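Side-chain contacts in Blo t 1 allergen (Blomia tropicalis, PDB 5JT8), which is a mite allergen of the papain-like cysteine protease family that probably cleaves proteins once the propeptide preceding its protease part has been removed: residues Thr95-Glu100 and Asn325-Tyr330; Pro175-Asn180 and Ala190-Ile195. All blocks are in the same frame, centred on the assembly; numbering follows the deposited sequence.

Contact 1 (Thr95-Glu100 and Asn325-Tyr330); sequences TYMKME and NNYVTY. Unlike the reference sequence in segment 325-330: Y327 (reference Phe). With NAG (2-acetamido-2-deoxy-beta-D-glucopyranose), chain D.
M97 reaches from helix 94-100 to the aromatic ring of Y327 and meets it in two places along its own length. The terminal methyl lies over one face: CE is 4.1 Å from the ring centroid and 15° off the ring normal, a CH-pi contact displaced toward the rim on the CG-CD2 side. The sulfur stands higher above the same ring, SD being 4.8 Å from the centroid, so methyl and sulfur together make a Met-aromatic contact. Lower down, CB of M97 rests against CE1 of Y327 at 3.8 Å. The chain of M97 runs straight as far as its sulfur and then bends (chi3 69°), which brings the methyl round onto the face. An unbranched, polarisable side chain suits this place because it can follow the ring closely in a buried setting.

K98 uses another part of the ring. Extended beyond CG, its methylenes run from the ring edge, where CG lies near the plane, to the phenol oxygen, with 3.8 Å between K98 CE and Y327 OH. Tyrosine suits its place by offering a broad face to M97 and an edge and hydroxyl to K98. The ammonium end of K98 forms a cation-pi contact with Y233, whose ring also meets that of Y327.

Away from Y327, the helix touches sugar. CE of M99 comes within 3.3 Å of NAG O6, and CB of Y96 lies 3.7 Å from NAG O5; the glycan is probably carried by N93, which opens a sequon ending at T95. On the protease side, backbone hydrogen bonds of V328 with L231 and of Y330 with Q229 hold the chain bearing Y327. A Met-aromatic contact thus joins a short helix, probably of the propeptide, to the sheet-bearing part of a papain-like fold.

Contact 2 (Pro175-Asn180 and Ala190-Ile195); sequences PSYQCN and AFKYMI. Unlike the reference sequence in segment 175-180: P175 (reference Ser).
The phenol end of Y177 is pushed against the backbone and ring of Y193 on helix 187-196. Its oxygen sits 3.4 Å from the CA of Y193, and Y177 OH is 3.5 Å from Y193 CD2, so this hydroxyl makes van der Waals contact here and no hydrogen bond across to the helix. The two rings are 5.7 Å apart between centroids with planes inclined at 57°, a tilted aromatic pair. Next to them, the aliphatic part of K192 runs antiparallel to the side chain of Y177, with K192 CG 3.8 Å from Y177 CE1. Lysine suits the position because its methylenes can pack on an aromatic ring while its charge goes elsewhere: the chain is extended to CD, then turns at chi3 (-64°) to carry NZ to a water. That water accepts from K192 NZ at 2.8 Å and donates to the carbonyl O of S176 at 2.7 Å.

Loop and helix belong to the mainly helical domain of the papain fold, in which helix 187-196 packs on the long helix 139-154 through A190, F191 and M194. The loop is tied down further along by the disulfide C134-C182.

In the second shell, E189, which lies outside both segments one turn before K192 on the same helix, serves both sides. Its OE1 makes a salt bridge with K192 NZ and its OE2 accepts the backbone N-H of Q178, so the glutamate fixes the lysine end and the loop together. E164 takes the hydroxyl of Y193 in a hydrogen bond, setting the far end of that ring, and the Y193 side chain also touches L165 and C168 of helix 162-168.

How the contacts relate
Along the chain the order is 95-100, 175-180, 190-195, 325-330, so contact 2 is nested inside the loop that contact 1 closes. Their centres are about 15 Å apart, and they share no helix or strand: contact 1 joins helix 94-100 to the chain leading into strand 329-332, whereas contact 2 lies within the helical domain. They nevertheless touch, through Y96 OH on Q178 CG at 3.9 Å and T329 CG2 on F191 CE2 at 4.0 Å. Helix 94-100 thus borders both the sheet-bearing part and the helical domain, a position consistent with a propeptide segment lodged between the two parts of a papain-like protease.

Contact 1 (Thr95-Glu100 and Asn325-Tyr330)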
ATOM      1  N   THR A  95       6.867  17.349   4.127  1.00 56.80           N
ATOM      2  CA  THR A  95       7.306  18.129   5.273  1.00 52.43           C
ATOM      3  C   THR A  95       6.524  17.674   6.504  1.00 48.38           C
ATOM      4  O   THR A  95       7.093  17.416   7.566  1.00 45.86           O
ATOM      5  CB  THR A  95       7.114  19.637   5.028  1.00 54.54           C
ATOM      6  OG1 THR A  95       7.747  20.000   3.796  1.00 65.59           O
ATOM      7  CG2 THR A  95       7.723  20.448   6.147  1.00 48.57           C
ATOM      8  N   TYR A  96       5.212  17.544   6.335  1.00 49.19           N
ATOM      9  CA  TYR A  96       4.343  17.055   7.396  1.00 52.54           C
ATOM     10  C   TYR A  96       4.732  15.630   7.817  1.00 50.31           C
ATOM     11  O   TYR A  96       4.815  15.324   9.011  1.00 47.56           O
ATOM     12  CB  TYR A  96       2.879  17.113   6.938  1.00 58.68           C
ATOM     13  CG  TYR A  96       1.933  16.389   7.859  1.00 61.97           C
ATOM     14  CD1 TYR A  96       1.722  16.840   9.157  1.00 65.99           C
ATOM     15  CD2 TYR A  96       1.261  15.248   7.440  1.00 59.09           C
ATOM     16  CE1 TYR A  96       0.867  16.175  10.012  1.00 66.96           C
ATOM     17  CE2 TYR A  96       0.401  14.573   8.288  1.00 58.96           C
ATOM     18  CZ  TYR A  96       0.209  15.041   9.573  1.00 61.59           C
ATOM     19  OH  TYR A  96      -0.643  14.386  10.426  1.00 55.36           O
ATOM     20  N   MET A  97       4.997  14.771   6.832  1.00 47.26           N
ATOM     21  CA  MET A  97       5.370  13.379   7.095  1.00 42.04           C
ATOM     22  C   MET A  97       6.736  13.239   7.780  1.00 41.96           C
ATOM     23  O   MET A  97       6.886  12.420   8.673  1.00 42.21           O
ATOM     24  CB  MET A  97       5.356  12.584   5.793  1.00 36.12           C
ATOM     25  CG  MET A  97       4.003  12.581   5.125  1.00 38.98           C
ATOM     26  SD  MET A  97       3.960  11.662   3.578  1.00 51.20           S
ATOM     27  CE  MET A  97       4.154   9.983   4.175  1.00 43.14           C
ATOM     28  N   LYS A  98       7.723  14.039   7.379  1.00 42.19           N
ATOM     29  CA  LYS A  98       9.047  13.958   8.006  1.00 42.37           C
ATOM     30  C   LYS A  98       9.036  14.404   9.468  1.00 42.10           C
ATOM     31  O   LYS A  98       9.759  13.850  10.302  1.00 42.48           O
ATOM     32  CB  LYS A  98      10.073  14.797   7.233  1.00 44.75           C
ATOM     33  CG  LYS A  98      10.567  14.164   5.935  1.00 46.73           C
ATOM     34  CD  LYS A  98      11.243  15.219   5.064  1.00 46.42           C
ATOM     35  CE  LYS A  98      11.692  14.643   3.734  1.00 45.90           C
ATOM     36  NZ  LYS A  98      12.155  15.742   2.829  1.00 55.18           N
ATOM     37  N   MET A  99       8.218  15.406   9.776  1.00 45.25           N
ATOM     38  CA  MET A  99       8.188  15.997  11.113  1.00 49.45           C
ATOM     39  C   MET A  99       7.759  15.007  12.206  1.00 48.76           C
ATOM     40  O   MET A  99       8.186  15.106  13.352  1.00 48.54           O
ATOM     41  CB  MET A  99       7.265  17.217  11.099  1.00 59.86           C
ATOM     42  CG  MET A  99       7.047  17.878  12.444  1.00 65.31           C
ATOM     43  SD  MET A  99       6.079  19.390  12.249  1.00104.19           S
ATOM     44  CE  MET A  99       4.788  18.836  11.133  1.00 68.76           C
ATOM     45  N   GLU A 100       6.938  14.030  11.852  1.00 48.60           N
ATOM     46  CA  GLU A 100       6.433  13.102  12.858  1.00 50.63           C
ATOM     47  C   GLU A 100       7.362  11.891  13.116  1.00 43.44           C
ATOM     48  O   GLU A 100       7.229  11.195  14.116  1.00 41.09           O
ATOM     49  CB  GLU A 100       5.039  12.646  12.442  1.00 58.49           C
ATOM     50  CG  GLU A 100       4.023  13.799  12.403  1.00 68.03           C
ATOM     51  CD  GLU A 100       3.827  14.475  13.759  1.00 70.37           C
ATOM     52  OE1 GLU A 100       3.685  13.757  14.781  1.00 67.32           O
ATOM     53  OE2 GLU A 100       3.854  15.727  13.802  1.00 72.86           O
ATOM     54  N   ASN A 325      12.220   2.451   2.497  1.00 22.15           N
ATOM     55  CA  ASN A 325      12.687   2.801   3.841  1.00 21.51           C
ATOM     56  C   ASN A 325      12.366   4.227   4.313  1.00 27.99           C
ATOM     57  O   ASN A 325      12.787   4.623   5.399  1.00 29.28           O
ATOM     58  CB  ASN A 325      14.211   2.625   3.934  1.00 24.57           C
ATOM     59  CG  ASN A 325      14.666   1.210   3.650  1.00 29.25           C
ATOM     60  OD1 ASN A 325      14.488   0.696   2.545  1.00 22.91           O
ATOM     61  ND2 ASN A 325      15.283   0.574   4.652  1.00 28.60           N
ATOM     62  N   ASN A 326      11.674   5.017   3.504  1.00 26.37           N
ATOM     63  CA  ASN A 326      11.517   6.432   3.832  1.00 30.22           C
ATOM     64  C   ASN A 326      10.587   6.654   5.021  1.00 30.41           C
ATOM     65  O   ASN A 326      10.920   7.393   5.942  1.00 23.90           O
ATOM     66  CB  ASN A 326      11.006   7.221   2.615  1.00 34.72           C
ATOM     67  CG  ASN A 326      12.060   7.364   1.518  1.00 36.56           C
ATOM     68  OD1 ASN A 326      13.227   7.025   1.717  1.00 34.00           O
ATOM     69  ND2 ASN A 326      11.654   7.899   0.367  1.00 27.11           N
ATOM     70  N   TYR A 327       9.434   5.995   5.002  1.00 27.26           N
ATOM     71  CA  TYR A 327       8.362   6.278   5.951  1.00 23.63           C
ATOM     72  C   TYR A 327       7.723   5.011   6.476  1.00 21.62           C
ATOM     73  O   TYR A 327       6.622   4.625   6.064  1.00 24.24           O
ATOM     74  CB  TYR A 327       7.272   7.143   5.309  1.00 21.10           C
ATOM     75  CG  TYR A 327       7.770   8.422   4.703  1.00 30.83           C
ATOM     76  CD1 TYR A 327       8.146   9.495   5.507  1.00 32.29           C
ATOM     77  CD2 TYR A 327       7.857   8.570   3.324  1.00 22.72           C
ATOM     78  CE1 TYR A 327       8.588  10.682   4.949  1.00 39.50           C
ATOM     79  CE2 TYR A 327       8.308   9.745   2.761  1.00 28.67           C
ATOM     80  CZ  TYR A 327       8.674  10.796   3.577  1.00 35.36           C
ATOM     81  OH  TYR A 327       9.114  11.962   3.015  1.00 35.64           O
ATOM     82  N   VAL A 328       8.410   4.371   7.403  1.00 27.12           N
ATOM     83  CA  VAL A 328       7.959   3.114   7.936  1.00 24.94           C
ATOM     84  C   VAL A 328       7.286   3.344   9.286  1.00 29.31           C
ATOM     85  O   VAL A 328       7.855   4.006  10.168  1.00 29.67           O
ATOM     86  CB  VAL A 328       9.126   2.146   8.071  1.00 26.71           C
ATOM     87  CG1 VAL A 328       8.649   0.796   8.586  1.00 24.64           C
ATOM     88  CG2 VAL A 328       9.828   2.000   6.708  1.00 28.28           C
ATOM     89  N   THR A 329       6.081   2.802   9.439  1.00 26.57           N
ATOM     90  CA  THR A 329       5.286   3.029  10.642  1.00 25.30           C
ATOM     91  C   THR A 329       4.728   1.736  11.174  1.00 25.28           C
ATOM     92  O   THR A 329       4.122   0.980  10.422  1.00 25.43           O
ATOM     93  CB  THR A 329       4.101   3.967  10.375  1.00 30.35           C
ATOM     94  OG1 THR A 329       4.582   5.228   9.909  1.00 29.00           O
ATOM     95  CG2 THR A 329       3.258   4.162  11.654  1.00 28.10           C
ATOM     96  N   TYR A 330       4.912   1.479  12.469  1.00 21.93           N
ATOM     97  CA  TYR A 330       4.266   0.321  13.087  1.00 24.68           C
ATOM     98  C   TYR A 330       3.177   0.768  14.074  1.00 27.11           C
ATOM     99  O   TYR A 330       3.110   1.938  14.462  1.00 28.98           O
ATOM    100  CB  TYR A 330       5.302  -0.577  13.787  1.00 22.75           C
ATOM    101  CG  TYR A 330       6.002   0.029  15.018  1.00 25.77           C
ATOM    102  CD1 TYR A 330       7.185   0.739  14.888  1.00 23.47           C
ATOM    103  CD2 TYR A 330       5.494  -0.154  16.301  1.00 25.10           C
ATOM    104  CE1 TYR A 330       7.843   1.264  16.001  1.00 27.16           C
ATOM    105  CE2 TYR A 330       6.151   0.355  17.423  1.00 22.81           C
ATOM    106  CZ  TYR A 330       7.329   1.066  17.257  1.00 26.03           C
ATOM    107  OH  TYR A 330       7.997   1.580  18.344  1.00 26.04           O
TER
HETATM  108  C1  NAG D 401       2.935  21.028   5.111  1.00 66.73           C
HETATM  109  C2  NAG D 401       2.313  22.421   4.887  1.00 72.17           C
HETATM  110  C3  NAG D 401       3.072  23.487   5.688  1.00 74.85           C
HETATM  111  C4  NAG D 401       3.222  23.074   7.143  1.00 71.56           C
HETATM  112  C5  NAG D 401       3.857  21.692   7.212  1.00 70.55           C
HETATM  113  C6  NAG D 401       4.012  21.180   8.625  1.00 71.41           C
HETATM  114  C7  NAG D 401       1.330  22.393   2.633  1.00 79.82           C
HETATM  115  C8  NAG D 401       1.501  22.820   1.207  1.00 71.51           C
HETATM  116  N2  NAG D 401       2.307  22.756   3.476  1.00 77.60           N
HETATM  117  O3  NAG D 401       2.372  24.726   5.617  1.00 78.91           O
HETATM  118  O4  NAG D 401       4.033  24.005   7.854  1.00 70.53           O
HETATM  119  O5  NAG D 401       3.025  20.758   6.510  1.00 65.20           O
HETATM  120  O6  NAG D 401       2.842  20.512   9.076  1.00 74.83           O
HETATM  121  O7  NAG D 401       0.356  21.749   3.012  1.00 85.48           O

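Contact 2 (Pro175-Asn180 and Ala190-Ile195)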
ATOM      1  N   PRO A 175     -11.380  18.727  10.854  1.00 51.56           N
ATOM      2  CA  PRO A 175     -10.101  19.435  10.701  1.00 50.71           C
ATOM      3  C   PRO A 175      -8.996  18.958  11.656  1.00 45.50           C
ATOM      4  O   PRO A 175      -7.837  19.316  11.457  1.00 45.10           O
ATOM      5  CB  PRO A 175     -10.471  20.907  10.978  1.00 59.32           C
ATOM      6  CG  PRO A 175     -11.843  20.886  11.582  1.00 56.13           C
ATOM      7  CD  PRO A 175     -12.508  19.664  11.023  1.00 57.32           C
ATOM      8  N   SER A 176      -9.336  18.144  12.652  1.00 43.24           N
ATOM      9  CA  SER A 176      -8.324  17.587  13.529  1.00 43.96           C
ATOM     10  C   SER A 176      -7.565  16.449  12.834  1.00 45.41           C
ATOM     11  O   SER A 176      -6.601  15.917  13.393  1.00 39.78           O
ATOM     12  CB  SER A 176      -8.948  17.090  14.835  1.00 46.68           C
ATOM     13  OG  SER A 176      -9.640  15.870  14.646  1.00 45.61           O
ATOM     14  N   TYR A 177      -8.012  16.071  11.629  1.00 41.38           N
ATOM     15  CA  TYR A 177      -7.290  15.092  10.801  1.00 41.13           C
ATOM     16  C   TYR A 177      -6.812  15.739   9.510  1.00 42.82           C
ATOM     17  O   TYR A 177      -7.413  16.700   9.039  1.00 41.26           O
ATOM     18  CB  TYR A 177      -8.166  13.876  10.471  1.00 34.37           C
ATOM     19  CG  TYR A 177      -8.493  13.025  11.672  1.00 35.59           C
ATOM     20  CD1 TYR A 177      -7.664  11.979  12.053  1.00 32.71           C
ATOM     21  CD2 TYR A 177      -9.634  13.273  12.431  1.00 39.06           C
ATOM     22  CE1 TYR A 177      -7.961  11.194  13.173  1.00 34.98           C
ATOM     23  CE2 TYR A 177      -9.941  12.503  13.542  1.00 37.32           C
ATOM     24  CZ  TYR A 177      -9.106  11.460  13.903  1.00 38.20           C
ATOM     25  OH  TYR A 177      -9.419  10.692  15.005  1.00 40.29           O
ATOM     26  N   GLN A 178      -5.757  15.186   8.922  1.00 38.69           N
ATOM     27  CA  GLN A 178      -5.127  15.798   7.748  1.00 38.19           C
ATOM     28  C   GLN A 178      -5.344  15.048   6.434  1.00 40.00           C
ATOM     29  O   GLN A 178      -4.795  15.443   5.406  1.00 43.32           O
ATOM     30  CB  GLN A 178      -3.619  15.943   7.993  1.00 43.69           C
ATOM     31  CG  GLN A 178      -3.272  16.952   9.073  1.00 48.95           C
ATOM     32  CD  GLN A 178      -3.805  18.331   8.741  1.00 52.04           C
ATOM     33  OE1 GLN A 178      -4.458  18.983   9.567  1.00 55.16           O
ATOM     34  NE2 GLN A 178      -3.538  18.781   7.521  1.00 52.10           N
ATOM     35  N   CYS A 179      -6.149  13.986   6.441  1.00 37.90           N
ATOM     36  CA  CYS A 179      -6.359  13.207   5.210  1.00 40.90           C
ATOM     37  C   CYS A 179      -7.295  13.837   4.183  1.00 41.51           C
ATOM     38  O   CYS A 179      -8.075  14.749   4.489  1.00 48.14           O
ATOM     39  CB  CYS A 179      -6.875  11.811   5.559  1.00 39.85           C
ATOM     40  SG  CYS A 179      -5.768  10.979   6.680  1.00 36.38           S
ATOM     41  N   ASN A 180      -7.204  13.346   2.950  1.00 38.89           N
ATOM     42  CA  ASN A 180      -7.998  13.894   1.853  1.00 41.38           C
ATOM     43  C   ASN A 180      -8.832  12.837   1.104  1.00 41.46           C
ATOM     44  O   ASN A 180      -9.072  12.945  -0.103  1.00 40.34           O
ATOM     45  CB  ASN A 180      -7.068  14.650   0.897  1.00 42.42           C
ATOM     46  CG  ASN A 180      -6.215  15.681   1.630  1.00 55.49           C
ATOM     47  OD1 ASN A 180      -6.683  16.780   1.923  1.00 59.93           O
ATOM     48  ND2 ASN A 180      -4.973  15.312   1.966  1.00 60.05           N
ATOM     49  N   ALA A 190      -4.564   7.677   9.967  1.00 29.51           N
ATOM     50  CA  ALA A 190      -5.517   6.580  10.073  1.00 26.54           C
ATOM     51  C   ALA A 190      -5.399   5.857  11.417  1.00 32.50           C
ATOM     52  O   ALA A 190      -6.407   5.563  12.059  1.00 28.51           O
ATOM     53  CB  ALA A 190      -5.318   5.594   8.908  1.00 26.99           C
ATOM     54  N   PHE A 191      -4.164   5.553  11.833  1.00 30.12           N
ATOM     55  CA  PHE A 191      -3.940   4.928  13.133  1.00 27.74           C
ATOM     56  C   PHE A 191      -4.433   5.825  14.252  1.00 30.39           C
ATOM     57  O   PHE A 191      -5.001   5.344  15.225  1.00 30.97           O
ATOM     58  CB  PHE A 191      -2.461   4.618  13.346  1.00 26.90           C
ATOM     59  CG  PHE A 191      -1.967   3.471  12.538  1.00 25.41           C
ATOM     60  CD1 PHE A 191      -2.663   2.262  12.531  1.00 26.10           C
ATOM     61  CD2 PHE A 191      -0.831   3.601  11.763  1.00 21.72           C
ATOM     62  CE1 PHE A 191      -2.214   1.202  11.775  1.00 25.66           C
ATOM     63  CE2 PHE A 191      -0.366   2.542  11.002  1.00 29.41           C
ATOM     64  CZ  PHE A 191      -1.051   1.339  11.007  1.00 23.62           C
ATOM     65  N   LYS A 192      -4.192   7.132  14.113  1.00 25.55           N
ATOM     66  CA  LYS A 192      -4.691   8.117  15.077  1.00 24.12           C
ATOM     67  C   LYS A 192      -6.203   7.949  15.271  1.00 26.83           C
ATOM     68  O   LYS A 192      -6.721   7.980  16.390  1.00 29.83           O
ATOM     69  CB  LYS A 192      -4.361   9.536  14.601  1.00 36.12           C
ATOM     70  CG  LYS A 192      -4.919  10.654  15.462  1.00 43.19           C
ATOM     71  CD  LYS A 192      -4.579  12.039  14.888  1.00 45.38           C
ATOM     72  CE  LYS A 192      -3.072  12.282  14.891  1.00 44.11           C
ATOM     73  NZ  LYS A 192      -2.719  13.557  14.197  1.00 51.58           N
ATOM     74  N   TYR A 193      -6.908   7.772  14.161  1.00 26.21           N
ATOM     75  CA  TYR A 193      -8.344   7.590  14.193  1.00 30.02           C
ATOM     76  C   TYR A 193      -8.683   6.259  14.874  1.00 27.12           C
ATOM     77  O   TYR A 193      -9.659   6.145  15.610  1.00 28.27           O
ATOM     78  CB  TYR A 193      -8.905   7.646  12.777  1.00 29.98           C
ATOM     79  CG  TYR A 193     -10.399   7.545  12.723  1.00 34.84           C
ATOM     80  CD1 TYR A 193     -11.022   6.302  12.667  1.00 32.61           C
ATOM     81  CD2 TYR A 193     -11.195   8.693  12.729  1.00 34.88           C
ATOM     82  CE1 TYR A 193     -12.391   6.196  12.633  1.00 33.50           C
ATOM     83  CE2 TYR A 193     -12.575   8.599  12.685  1.00 33.16           C
ATOM     84  CZ  TYR A 193     -13.166   7.349  12.630  1.00 33.16           C
ATOM     85  OH  TYR A 193     -14.530   7.236  12.583  1.00 36.12           O
ATOM     86  N   MET A 194      -7.848   5.263  14.645  1.00 25.88           N
ATOM     87  CA  MET A 194      -8.056   3.955  15.242  1.00 30.62           C
ATOM     88  C   MET A 194      -7.870   3.994  16.760  1.00 34.16           C
ATOM     89  O   MET A 194      -8.486   3.226  17.488  1.00 35.20           O
ATOM     90  CB  MET A 194      -7.108   2.945  14.603  1.00 29.17           C
ATOM     91  CG  MET A 194      -7.565   2.509  13.230  1.00 31.40           C
ATOM     92  SD  MET A 194      -6.641   1.054  12.740  1.00 41.30           S
ATOM     93  CE  MET A 194      -6.232   1.489  11.051  1.00 48.07           C
ATOM     94  N   ILE A 195      -7.045   4.917  17.235  1.00 28.84           N
ATOM     95  CA  ILE A 195      -6.877   5.115  18.672  1.00 24.78           C
ATOM     96  C   ILE A 195      -8.055   5.850  19.276  1.00 30.91           C
ATOM     97  O   ILE A 195      -8.674   5.387  20.238  1.00 39.69           O
ATOM     98  CB  ILE A 195      -5.586   5.909  18.983  1.00 32.98           C
ATOM     99  CG1 ILE A 195      -4.350   5.064  18.674  1.00 26.20           C
ATOM    100  CG2 ILE A 195      -5.554   6.368  20.444  1.00 28.90           C
ATOM    101  CD1 ILE A 195      -3.096   5.899  18.533  1.00 33.56           C
TER
HETATM  102  O   HOH W   1      -4.015  15.667  12.843  1.00 48.89           O